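Local coordinates for tail protein, 43 kDa (Neisseria meningitidis MC58, PDB 3D37) that is of unknown function but is probably a structural component of a Mu-like phage tail baseplate, at residues 53-59 and 71-76. Numbering follows the deposited sequence.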
ATOM      1  N   ASP A  53      -1.225  -0.249  34.963  1.00 50.12           N
ATOM      2  CA  ASP A  53      -0.777  -1.619  34.625  1.00 49.58           C
ATOM      3  C   ASP A  53      -1.777  -2.712  35.092  1.00 48.78           C
ATOM      4  O   ASP A  53      -1.887  -3.013  36.289  1.00 49.39           O
ATOM      5  CB  ASP A  53       0.634  -1.920  35.149  1.00 49.94           C
ATOM      6  CG  ASP A  53       1.140  -3.337  34.740  1.00 50.41           C
ATOM      7  OD1 ASP A  53       0.750  -3.865  33.684  1.00 49.88           O
ATOM      8  OD2 ASP A  53       1.945  -3.930  35.482  1.00 53.02           O
ATOM      9  N   LEU A  54      -2.469  -3.311  34.122  1.00 47.28           N
ATOM     10  CA  LEU A  54      -3.440  -4.370  34.375  1.00 45.95           C
ATOM     11  C   LEU A  54      -2.847  -5.757  34.112  1.00 44.69           C
ATOM     12  O   LEU A  54      -3.539  -6.730  34.256  1.00 43.24           O
ATOM     13  CB  LEU A  54      -4.703  -4.192  33.504  1.00 45.80           C
ATOM     14  CG  LEU A  54      -5.414  -2.841  33.479  1.00 44.90           C
ATOM     15  CD1 LEU A  54      -6.472  -2.819  32.407  1.00 45.87           C
ATOM     16  CD2 LEU A  54      -6.013  -2.511  34.829  1.00 46.93           C
ATOM     17  N   SER A  55      -1.572  -5.844  33.732  1.00 43.87           N
ATOM     18  CA  SER A  55      -0.965  -7.136  33.445  1.00 43.13           C
ATOM     19  C   SER A  55      -0.959  -7.968  34.704  1.00 41.74           C
ATOM     20  O   SER A  55      -0.667  -7.474  35.810  1.00 41.47           O
ATOM     21  CB  SER A  55       0.462  -7.008  32.864  1.00 42.85           C
ATOM     22  OG  SER A  55       1.344  -6.345  33.788  1.00 45.20           O
ATOM     23  N   GLY A  56      -1.323  -9.237  34.531  1.00 39.70           N
ATOM     24  CA  GLY A  56      -1.419 -10.155  35.614  1.00 38.72           C
ATOM     25  C   GLY A  56      -2.710 -10.083  36.389  1.00 37.91           C
ATOM     26  O   GLY A  56      -2.879 -10.860  37.307  1.00 39.38           O
ATOM     27  N   GLU A  57      -3.609  -9.167  36.037  1.00 37.42           N
ATOM     28  CA  GLU A  57      -4.922  -9.028  36.710  1.00 36.82           C
ATOM     29  C   GLU A  57      -5.948 -10.018  36.142  1.00 35.22           C
ATOM     30  O   GLU A  57      -5.918 -10.346  34.970  1.00 34.58           O
ATOM     31  CB  GLU A  57      -5.494  -7.620  36.493  1.00 37.68           C
ATOM     32  CG  GLU A  57      -4.761  -6.494  37.184  1.00 40.94           C
ATOM     33  CD  GLU A  57      -4.775  -6.662  38.648  1.00 47.97           C
ATOM     34  OE1 GLU A  57      -5.824  -7.085  39.166  1.00 52.96           O
ATOM     35  OE2 GLU A  57      -3.725  -6.433  39.293  1.00 54.33           O
ATOM     36  N   SER A  58      -6.862 -10.454  36.993  1.00 34.25           N
ATOM     37  CA  SER A  58      -7.964 -11.294  36.612  1.00 34.06           C
ATOM     38  C   SER A  58      -8.970 -10.455  35.866  1.00 32.78           C
ATOM     39  O   SER A  58      -9.158  -9.298  36.181  1.00 31.76           O
ATOM     40  CB  SER A  58      -8.643 -11.878  37.848  1.00 34.38           C
ATOM     41  OG  SER A  58      -7.855 -12.920  38.322  1.00 38.01           O
ATOM     42  N   CYS A  59      -9.601 -11.024  34.851  1.00 31.58           N
ATOM     43  CA  CYS A  59     -10.561 -10.234  34.076  1.00 31.05           C
ATOM     44  C   CYS A  59     -11.720 -11.068  33.543  1.00 29.79           C
ATOM     45  O   CYS A  59     -11.680 -12.275  33.530  1.00 29.15           O
ATOM     46  CB  CYS A  59      -9.872  -9.491  32.926  1.00 30.54           C
ATOM     47  SG  CYS A  59      -9.193 -10.545  31.618  1.00 32.76           S
ATOM     48  N   GLY A  71     -10.600 -14.889  32.452  1.00 29.29           N
ATOM     49  CA  GLY A  71      -9.172 -15.142  32.314  1.00 29.34           C
ATOM     50  C   GLY A  71      -8.263 -14.164  33.022  1.00 29.13           C
ATOM     51  O   GLY A  71      -8.642 -13.541  33.982  1.00 27.81           O
ATOM     52  N   ILE A  72      -7.061 -14.017  32.484  1.00 29.73           N
ATOM     53  CA  ILE A  72      -5.992 -13.274  33.118  1.00 29.85           C
ATOM     54  C   ILE A  72      -5.326 -12.486  32.005  1.00 29.96           C
ATOM     55  O   ILE A  72      -5.017 -13.033  30.946  1.00 29.60           O
ATOM     56  CB  ILE A  72      -4.914 -14.214  33.843  1.00 30.07           C
ATOM     57  CG1 ILE A  72      -5.564 -15.058  34.929  1.00 32.10           C
ATOM     58  CG2 ILE A  72      -3.779 -13.400  34.539  1.00 28.43           C
ATOM     59  CD1 ILE A  72      -6.244 -16.267  34.388  1.00 39.19           C
ATOM     60  N   ILE A  73      -5.105 -11.204  32.263  1.00 29.97           N
ATOM     61  CA  ILE A  73      -4.319 -10.344  31.359  1.00 30.54           C
ATOM     62  C   ILE A  73      -2.855 -10.802  31.481  1.00 30.87           C
ATOM     63  O   ILE A  73      -2.244 -10.780  32.575  1.00 30.92           O
ATOM     64  CB  ILE A  73      -4.512  -8.878  31.692  1.00 30.25           C
ATOM     65  CG1 ILE A  73      -6.009  -8.536  31.526  1.00 32.28           C
ATOM     66  CG2 ILE A  73      -3.661  -7.890  30.744  1.00 29.68           C
ATOM     67  CD1 ILE A  73      -6.338  -7.172  31.930  1.00 31.15           C
ATOM     68  N   GLY A  74      -2.324 -11.303  30.372  1.00 30.69           N
ATOM     69  CA  GLY A  74      -0.967 -11.773  30.341  1.00 31.51           C
ATOM     70  C   GLY A  74      -0.002 -10.681  29.980  1.00 32.49           C
ATOM     71  O   GLY A  74       1.144 -10.716  30.369  1.00 34.55           O
ATOM     72  N   SER A  75      -0.430  -9.723  29.188  1.00 32.88           N
ATOM     73  CA  SER A  75       0.479  -8.718  28.731  1.00 33.02           C
ATOM     74  C   SER A  75      -0.209  -7.431  28.336  1.00 31.93           C
ATOM     75  O   SER A  75      -1.393  -7.394  28.000  1.00 30.02           O
ATOM     76  CB  SER A  75       1.369  -9.238  27.595  1.00 33.20           C
ATOM     77  OG  SER A  75       0.740  -9.275  26.362  1.00 34.22           O
ATOM     78  N   GLN A  76       0.562  -6.364  28.429  1.00 31.69           N
ATOM     79  CA  GLN A  76       0.077  -5.023  28.138  1.00 31.80           C
ATOM     80  C   GLN A  76       1.141  -4.231  27.425  1.00 30.44           C
ATOM     81  O   GLN A  76       2.305  -4.268  27.791  1.00 29.95           O
ATOM     82  CB  GLN A  76      -0.357  -4.338  29.462  1.00 31.30           C
ATOM     83  CG  GLN A  76      -0.898  -2.898  29.267  1.00 34.09           C
ATOM     84  CD  GLN A  76      -1.468  -2.289  30.571  1.00 35.74           C
ATOM     85  OE1 GLN A  76      -2.101  -2.961  31.373  1.00 39.07           O
ATOM     86  NE2 GLN A  76      -1.210  -1.014  30.773  1.00 41.85           N
TER
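I73 packs against the turn of 53-59, its CD1 3.7 Å from CB of L54 and its CG1 3.8 Å from SG of C59. With CG1 anti to the carbonyl carbon (chi1 -61°), the longer branch runs between those two side chains, while CG2 lies against O of L54 and CA of S55. The backbone of I73 grips the same turn twice: its N donates to O of E57 at 3.0 Å, and its O accepts from N of G56 at 2.7 Å. G56 takes the positive-phi corner of the type II turn from L54 to E57. Further along, Q76 reaches over in an extended chain; its OE1 accepts from N of L54 at 2.8 Å while NE2 bonds to O of P52, which together set the amide's rotation. D53 closes an Asx turn: OD1 takes S55 N from above the carboxylate plane and S55 OG on its syn lone pair. Nearer the hairpin loop, C59 and G71 form a hydrogen-bonded antiparallel pair. C59 and I73 face V14 and F38 from strands 10-14 and 37-42; strand 84-93 flanks 71-76, with a classic bulge at G74 and S75 opposite S90, and a strand of a second subunit pairs with S75 and Q76.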